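Local atomic coordinates of RPA0582 (Rhodopseudomonas palustris, PDB entry 3HHL), a protein that is of unknown function but belongs to the DUF1330 family of the dimeric alpha-beta-barrel clan. Residues E85-V90 / D123-R128; V31-R36 / E49-Y54. One frame throughout, in Å; residues are numbered along the deposited sequence.

In the fold
Contacts 1 and 2 both lean on strand 25-33: contact 1 joins the segments that flank it on either edge, and contact 2 uses its residues Val31 and Leu33. Both are buried, but contact 1, centred about 8 Å from the middle of the chain, is the deeper; contact 2 lies about 11 Å out, and its Leu33 is partly exposed. Their chemistry differs accordingly: an indole edge against backbone and a paired arginine in contact 1, apolar strand side chains against a helical tyrosine in contact 2. They touch through Asp88, whose OD2 lies 2.6 Å from Leu33 N in a probable hydrogen bond, and through the His89 and Tyr51 rings.

Contact 1: E85-V90 / D123-R128; sequences EHWDHV and DSRLIR
Trp87 lays the outer rim of its six-membered ring against the backbone at Asp123 and Ser124. Its CZ3 approaches Asp123 O at 3.7 Å, with the carbonyl oxygen at the ring edge and in its plane, and Ser124 CA at 3.9 Å. The neighbouring atom CH2 reaches Asp123 OD2 at 4.1 Å, with ring and carboxylate planes 49° apart. With CG anti to the carbonyl carbon (chi1 -57°), the indole is carried across to 123-128, although the nearest CA atoms, those of Trp87 and Ser124, are 8.1 Å apart. CH2 also lies over one face of the Arg125 guanidinium, offset toward its rim and 4.2 Å from NH1. NH1 of that group is held by neighbours in its own segment: it donates to Asp123 OD1 at 2.9 Å in a salt bridge and to Ser124 O at 2.8 Å. Both acceptors lie in the guanidinium plane, consistent with these two bonds helping to fix its rotation, together with the salt bridge from NE to an acidic side chain of the partner subunit; yet each is met from above its own carboxylate or carbonyl plane. Asp123 OD1 has a second partner in His5 N. Strand 25-33 runs between the segments, bonded through its backbone to both; on it Leu30 touches the tryptophan, and Val31 faces Asp88 and His89 in a classic beta bulge. The indole thus packs beside one end of an antiparallel sheet of order 2-3-1-4, the ferredoxin-like arrangement characteristic of dimeric alpha-beta barrels, whose strand 121-128 continues the sheet into the partner subunit.

Contact 2: V31-R36 / E49-Y54; sequences VRLRPR and EAYAAY
Strand 31-33 and the helical turn 49-54 are separated by 7.9 Å at their nearest CA atoms, those of Leu33 and Tyr51, a spacing bridged by side chains. Val31 and Leu33, two residues apart on the same side of the strand, both direct CB toward the helix, and Tyr51 points back at them. Leu33 meets the root of the tyrosine at about a right angle: its CD2 lies 3.7 Å from Tyr51 CB and 3.9 Å from Tyr51 CG, an oblique approach to the ring. Val31 takes the far end, with CG1 at 4.3 Å from Tyr51 CE2 and CG2 at 4.0 Å from Tyr51 OH, its side chain coming from the direction opposite to that of the tyrosine. Because CG of Tyr51 is anti to the backbone N (chi1 -164°), the ring extends along the strand far enough to engage both residues. The contact is therefore apolar packing of helix 47-64 on one face of the sheet. Strand 89-95 adds His89, whose ring meets that of Tyr51 at about 35°, and Phe91, while Ala120 of helix 117-120 touches both Leu33 and Tyr51.

Contact 1: E85-V90 / D123-R128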
loop_
_atom_site.group_PDB
_atom_site.type_symbol
_atom_site.label_atom_id
_atom_site.label_comp_id
_atom_site.label_asym_id
_atom_site.label_seq_id
_atom_site.Cartn_x
_atom_site.Cartn_y
_atom_site.Cartn_z
ATOM N N GLU C 85 8.117 -8.766 -5.540
ATOM C CA GLU C 85 7.022 -7.781 -5.527
ATOM C C GLU C 85 7.538 -6.427 -5.992
ATOM O O GLU C 85 8.486 -5.878 -5.420
ATOM C CB GLU C 85 6.381 -7.637 -4.151
ATOM C CG GLU C 85 5.085 -8.379 -4.041
ATOM C CD GLU C 85 4.475 -8.331 -2.657
ATOM O OE1 GLU C 85 4.575 -7.286 -1.988
ATOM O OE2 GLU C 85 3.897 -9.358 -2.236
ATOM N N HIS C 86 6.955 -5.930 -7.073
ATOM C CA HIS C 86 7.147 -4.556 -7.480
ATOM C C HIS C 86 5.859 -4.067 -8.109
ATOM O O HIS C 86 5.051 -4.851 -8.558
ATOM C CB HIS C 86 8.365 -4.386 -8.402
ATOM C CG HIS C 86 8.158 -4.904 -9.780
ATOM N ND1 HIS C 86 7.733 -4.100 -10.822
ATOM C CD2 HIS C 86 8.314 -6.146 -10.296
ATOM C CE1 HIS C 86 7.633 -4.831 -11.920
ATOM N NE2 HIS C 86 7.980 -6.075 -11.628
ATOM N N TRP C 87 5.653 -2.761 -8.084
ATOM C CA TRP C 87 4.419 -2.177 -8.543
ATOM C C TRP C 87 4.768 -1.023 -9.459
ATOM O O TRP C 87 5.726 -0.309 -9.205
ATOM C CB TRP C 87 3.615 -1.697 -7.359
ATOM C CG TRP C 87 3.339 -2.770 -6.381
ATOM C CD1 TRP C 87 3.818 -2.870 -5.117
ATOM C CD2 TRP C 87 2.501 -3.886 -6.571
ATOM N NE1 TRP C 87 3.333 -3.989 -4.502
ATOM C CE2 TRP C 87 2.511 -4.627 -5.376
ATOM C CE3 TRP C 87 1.730 -4.330 -7.631
ATOM C CZ2 TRP C 87 1.821 -5.805 -5.227
ATOM C CZ3 TRP C 87 1.036 -5.497 -7.487
ATOM C CH2 TRP C 87 1.092 -6.238 -6.298
ATOM N N ASP C 88 4.008 -0.886 -10.541
ATOM C CA ASP C 88 4.227 0.143 -11.544
ATOM C C ASP C 88 3.425 1.388 -11.196
ATOM O O ASP C 88 3.863 2.484 -11.468
ATOM C CB ASP C 88 3.800 -0.378 -12.921
ATOM C CG ASP C 88 4.643 -1.543 -13.395
ATOM O OD1 ASP C 88 5.873 -1.398 -13.412
ATOM O OD2 ASP C 88 4.086 -2.600 -13.769
ATOM N N HIS C 89 2.240 1.212 -10.610
ATOM C CA HIS C 89 1.434 2.332 -10.187
ATOM C C HIS C 89 1.033 2.133 -8.738
ATOM O O HIS C 89 0.609 1.045 -8.361
ATOM C CB HIS C 89 0.186 2.428 -11.023
ATOM C CG HIS C 89 0.449 2.829 -12.427
ATOM N ND1 HIS C 89 1.411 3.758 -12.765
ATOM C CD2 HIS C 89 -0.121 2.438 -13.591
ATOM C CE1 HIS C 89 1.427 3.921 -14.077
ATOM N NE2 HIS C 89 0.514 3.123 -14.602
ATOM N N VAL C 90 1.172 3.180 -7.930
ATOM C CA VAL C 90 0.777 3.114 -6.544
ATOM C C VAL C 90 0.087 4.427 -6.198
ATOM O O VAL C 90 0.691 5.464 -6.271
ATOM C CB VAL C 90 1.984 2.855 -5.615
ATOM C CG1 VAL C 90 1.531 2.716 -4.183
ATOM C CG2 VAL C 90 2.690 1.628 -6.015
ATOM N N ASP C 123 -0.976 -8.206 -12.118
ATOM C CA ASP C 123 -1.305 -8.505 -10.712
ATOM C C ASP C 123 -1.545 -7.177 -10.049
ATOM O O ASP C 123 -0.983 -6.181 -10.471
ATOM C CB ASP C 123 -0.111 -9.175 -10.052
ATOM C CG ASP C 123 -0.398 -9.758 -8.661
ATOM O OD1 ASP C 123 -1.569 -10.017 -8.259
ATOM O OD2 ASP C 123 0.631 -9.995 -7.969
ATOM N N SER C 124 -2.394 -7.157 -9.033
ATOM C CA SER C 124 -2.736 -5.908 -8.340
ATOM C C SER C 124 -3.306 -6.171 -6.982
ATOM O O SER C 124 -3.718 -7.277 -6.690
ATOM C CB SER C 124 -3.786 -5.116 -9.108
ATOM O OG SER C 124 -4.956 -5.903 -9.299
ATOM N N ARG C 125 -3.337 -5.125 -6.173
ATOM C CA ARG C 125 -4.120 -5.096 -4.951
ATOM C C ARG C 125 -4.979 -3.869 -4.961
ATOM O O ARG C 125 -4.576 -2.839 -5.491
ATOM C CB ARG C 125 -3.210 -5.025 -3.752
ATOM C CG ARG C 125 -2.245 -6.155 -3.660
ATOM C CD ARG C 125 -2.986 -7.445 -3.416
ATOM N NE ARG C 125 -2.046 -8.533 -3.267
ATOM C CZ ARG C 125 -1.568 -9.266 -4.270
ATOM N NH1 ARG C 125 -1.942 -9.057 -5.540
ATOM N NH2 ARG C 125 -0.713 -10.243 -3.995
ATOM N N LEU C 126 -6.186 -3.996 -4.414
ATOM C CA LEU C 126 -7.058 -2.855 -4.197
ATOM C C LEU C 126 -7.556 -3.050 -2.792
ATOM O O LEU C 126 -8.345 -3.935 -2.539
ATOM C CB LEU C 126 -8.205 -2.844 -5.215
ATOM C CG LEU C 126 -9.206 -1.678 -5.223
ATOM C CD1 LEU C 126 -8.483 -0.390 -5.402
ATOM C CD2 LEU C 126 -10.250 -1.873 -6.317
ATOM N N ILE C 127 -7.040 -2.232 -1.885
ATOM C CA ILE C 127 -7.309 -2.344 -0.469
ATOM C C ILE C 127 -8.203 -1.211 -0.050
ATOM O O ILE C 127 -7.901 -0.039 -0.329
ATOM C CB ILE C 127 -6.018 -2.231 0.306
ATOM C CG1 ILE C 127 -5.028 -3.320 -0.183
ATOM C CG2 ILE C 127 -6.296 -2.331 1.795
ATOM C CD1 ILE C 127 -3.575 -3.156 0.329
ATOM N N ARG C 128 -9.306 -1.548 0.616
ATOM C CA ARG C 128 -10.253 -0.532 0.999
ATOM C C ARG C 128 -9.939 -0.114 2.399
ATOM O O ARG C 128 -9.868 -0.977 3.258
ATOM C CB ARG C 128 -11.663 -1.046 0.945
ATOM C CG ARG C 128 -12.665 -0.044 1.522
ATOM C CD ARG C 128 -14.025 -0.725 1.753
ATOM N NE ARG C 128 -14.864 -0.017 2.691
ATOM C CZ ARG C 128 -16.170 -0.208 2.820
ATOM N NH1 ARG C 128 -16.801 -1.088 2.063
ATOM N NH2 ARG C 128 -16.857 0.502 3.715
#

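Contact 2: V31-R36 / E49-Y54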
loop_
_atom_site.group_PDB
_atom_site.type_symbol
_atom_site.label_atom_id
_atom_site.label_comp_id
_atom_site.label_asym_id
_atom_site.label_seq_id
_atom_site.Cartn_x
_atom_site.Cartn_y
_atom_site.Cartn_z
ATOM N N VAL C 31 -0.534 -1.572 -8.480
ATOM C CA VAL C 31 -0.759 -2.181 -9.792
ATOM C C VAL C 31 0.524 -2.596 -10.500
ATOM O O VAL C 31 1.452 -1.776 -10.659
ATOM C CB VAL C 31 -1.515 -1.242 -10.752
ATOM C CG1 VAL C 31 -1.842 -2.007 -12.027
ATOM C CG2 VAL C 31 -2.765 -0.663 -10.088
ATOM N N ARG C 32 0.576 -3.849 -10.937
ATOM C CA ARG C 32 1.704 -4.326 -11.699
ATOM C C ARG C 32 1.249 -4.623 -13.115
ATOM O O ARG C 32 0.371 -5.453 -13.319
ATOM C CB ARG C 32 2.290 -5.574 -11.063
ATOM C CG ARG C 32 3.589 -6.031 -11.720
ATOM C CD ARG C 32 4.226 -7.167 -10.932
ATOM N NE ARG C 32 5.233 -7.897 -11.697
ATOM C CZ ARG C 32 6.191 -8.630 -11.146
ATOM N NH1 ARG C 32 6.292 -8.707 -9.823
ATOM N NH2 ARG C 32 7.052 -9.267 -11.916
ATOM N N LEU C 33 1.848 -3.944 -14.087
ATOM C CA LEU C 33 1.413 -4.034 -15.464
ATOM C C LEU C 33 2.108 -5.138 -16.265
ATOM O O LEU C 33 3.276 -5.443 -16.052
ATOM C CB LEU C 33 1.645 -2.693 -16.152
ATOM C CG LEU C 33 0.844 -1.481 -15.634
ATOM C CD1 LEU C 33 1.331 -0.224 -16.324
ATOM C CD2 LEU C 33 -0.635 -1.694 -15.838
ATOM N N ARG C 34 1.376 -5.718 -17.214
ATOM C CA ARG C 34 1.973 -6.628 -18.187
ATOM C C ARG C 34 2.884 -5.871 -19.126
ATOM O O ARG C 34 2.576 -4.744 -19.519
ATOM C CB ARG C 34 0.916 -7.264 -19.059
ATOM C CG ARG C 34 0.071 -8.280 -18.405
ATOM C CD ARG C 34 -0.942 -8.832 -19.397
ATOM N NE ARG C 34 -1.991 -9.501 -18.650
ATOM C CZ ARG C 34 -1.890 -10.729 -18.149
ATOM N NH1 ARG C 34 -0.784 -11.450 -18.359
ATOM N NH2 ARG C 34 -2.903 -11.232 -17.436
ATOM N N PRO C 35 3.999 -6.480 -19.506
ATOM C CA PRO C 35 4.800 -5.902 -20.597
ATOM C C PRO C 35 3.940 -5.763 -21.838
ATOM O O PRO C 35 3.843 -4.667 -22.409
ATOM C CB PRO C 35 5.902 -6.939 -20.834
ATOM C CG PRO C 35 5.989 -7.705 -19.573
ATOM C CD PRO C 35 4.656 -7.617 -18.859
ATOM N N ARG C 36 3.300 -6.872 -22.225
ATOM C CA ARG C 36 2.387 -6.873 -23.374
ATOM C C ARG C 36 0.931 -7.027 -22.877
ATOM O O ARG C 36 0.627 -7.934 -22.105
ATOM C CB ARG C 36 2.792 -7.952 -24.421
ATOM N N GLU C 49 0.243 1.345 -22.180
ATOM C CA GLU C 49 -0.675 1.940 -23.126
ATOM C C GLU C 49 -2.141 1.590 -22.783
ATOM O O GLU C 49 -3.012 2.456 -22.818
ATOM C CB GLU C 49 -0.294 1.550 -24.561
ATOM C CG GLU C 49 1.019 2.222 -25.016
ATOM C CD GLU C 49 1.522 1.759 -26.408
ATOM O OE1 GLU C 49 1.239 0.603 -26.843
ATOM O OE2 GLU C 49 2.213 2.569 -27.078
ATOM N N ALA C 50 -2.412 0.329 -22.450
ATOM C CA ALA C 50 -3.777 -0.110 -22.150
ATOM C C ALA C 50 -4.260 0.478 -20.823
ATOM O O ALA C 50 -5.395 0.880 -20.714
ATOM C CB ALA C 50 -3.868 -1.645 -22.133
ATOM N N TYR C 51 -3.388 0.523 -19.826
ATOM C CA TYR C 51 -3.727 1.147 -18.564
ATOM C C TYR C 51 -4.014 2.640 -18.728
ATOM O O TYR C 51 -4.889 3.171 -18.080
ATOM C CB TYR C 51 -2.657 0.904 -17.500
ATOM C CG TYR C 51 -3.175 1.200 -16.100
ATOM C CD1 TYR C 51 -2.904 2.399 -15.472
ATOM C CD2 TYR C 51 -3.983 0.299 -15.435
ATOM C CE1 TYR C 51 -3.409 2.675 -14.205
ATOM C CE2 TYR C 51 -4.463 0.561 -14.174
ATOM C CZ TYR C 51 -4.184 1.743 -13.557
ATOM O OH TYR C 51 -4.703 1.994 -12.297
ATOM N N ALA C 52 -3.269 3.304 -19.600
ATOM C CA ALA C 52 -3.534 4.696 -19.957
ATOM C C ALA C 52 -4.955 4.815 -20.505
ATOM O O ALA C 52 -5.742 5.643 -20.045
ATOM C CB ALA C 52 -2.523 5.196 -20.994
ATOM N N ALA C 53 -5.290 3.979 -21.476
ATOM C CA ALA C 53 -6.620 4.025 -22.080
ATOM C C ALA C 53 -7.697 3.852 -20.963
ATOM O O ALA C 53 -8.654 4.619 -20.918
ATOM C CB ALA C 53 -6.764 2.969 -23.183
ATOM N N TYR C 54 -7.521 2.880 -20.066
ATOM C CA TYR C 54 -8.409 2.695 -18.915
ATOM C C TYR C 54 -8.626 4.012 -18.162
ATOM O O TYR C 54 -9.764 4.477 -17.968
ATOM C CB TYR C 54 -7.808 1.669 -17.958
ATOM C CG TYR C 54 -8.509 1.595 -16.638
ATOM C CD1 TYR C 54 -9.868 1.439 -16.580
ATOM C CD2 TYR C 54 -7.803 1.671 -15.437
ATOM C CE1 TYR C 54 -10.514 1.378 -15.373
ATOM C CE2 TYR C 54 -8.432 1.607 -14.231
ATOM C CZ TYR C 54 -9.802 1.460 -14.189
ATOM O OH TYR C 54 -10.512 1.374 -12.990
#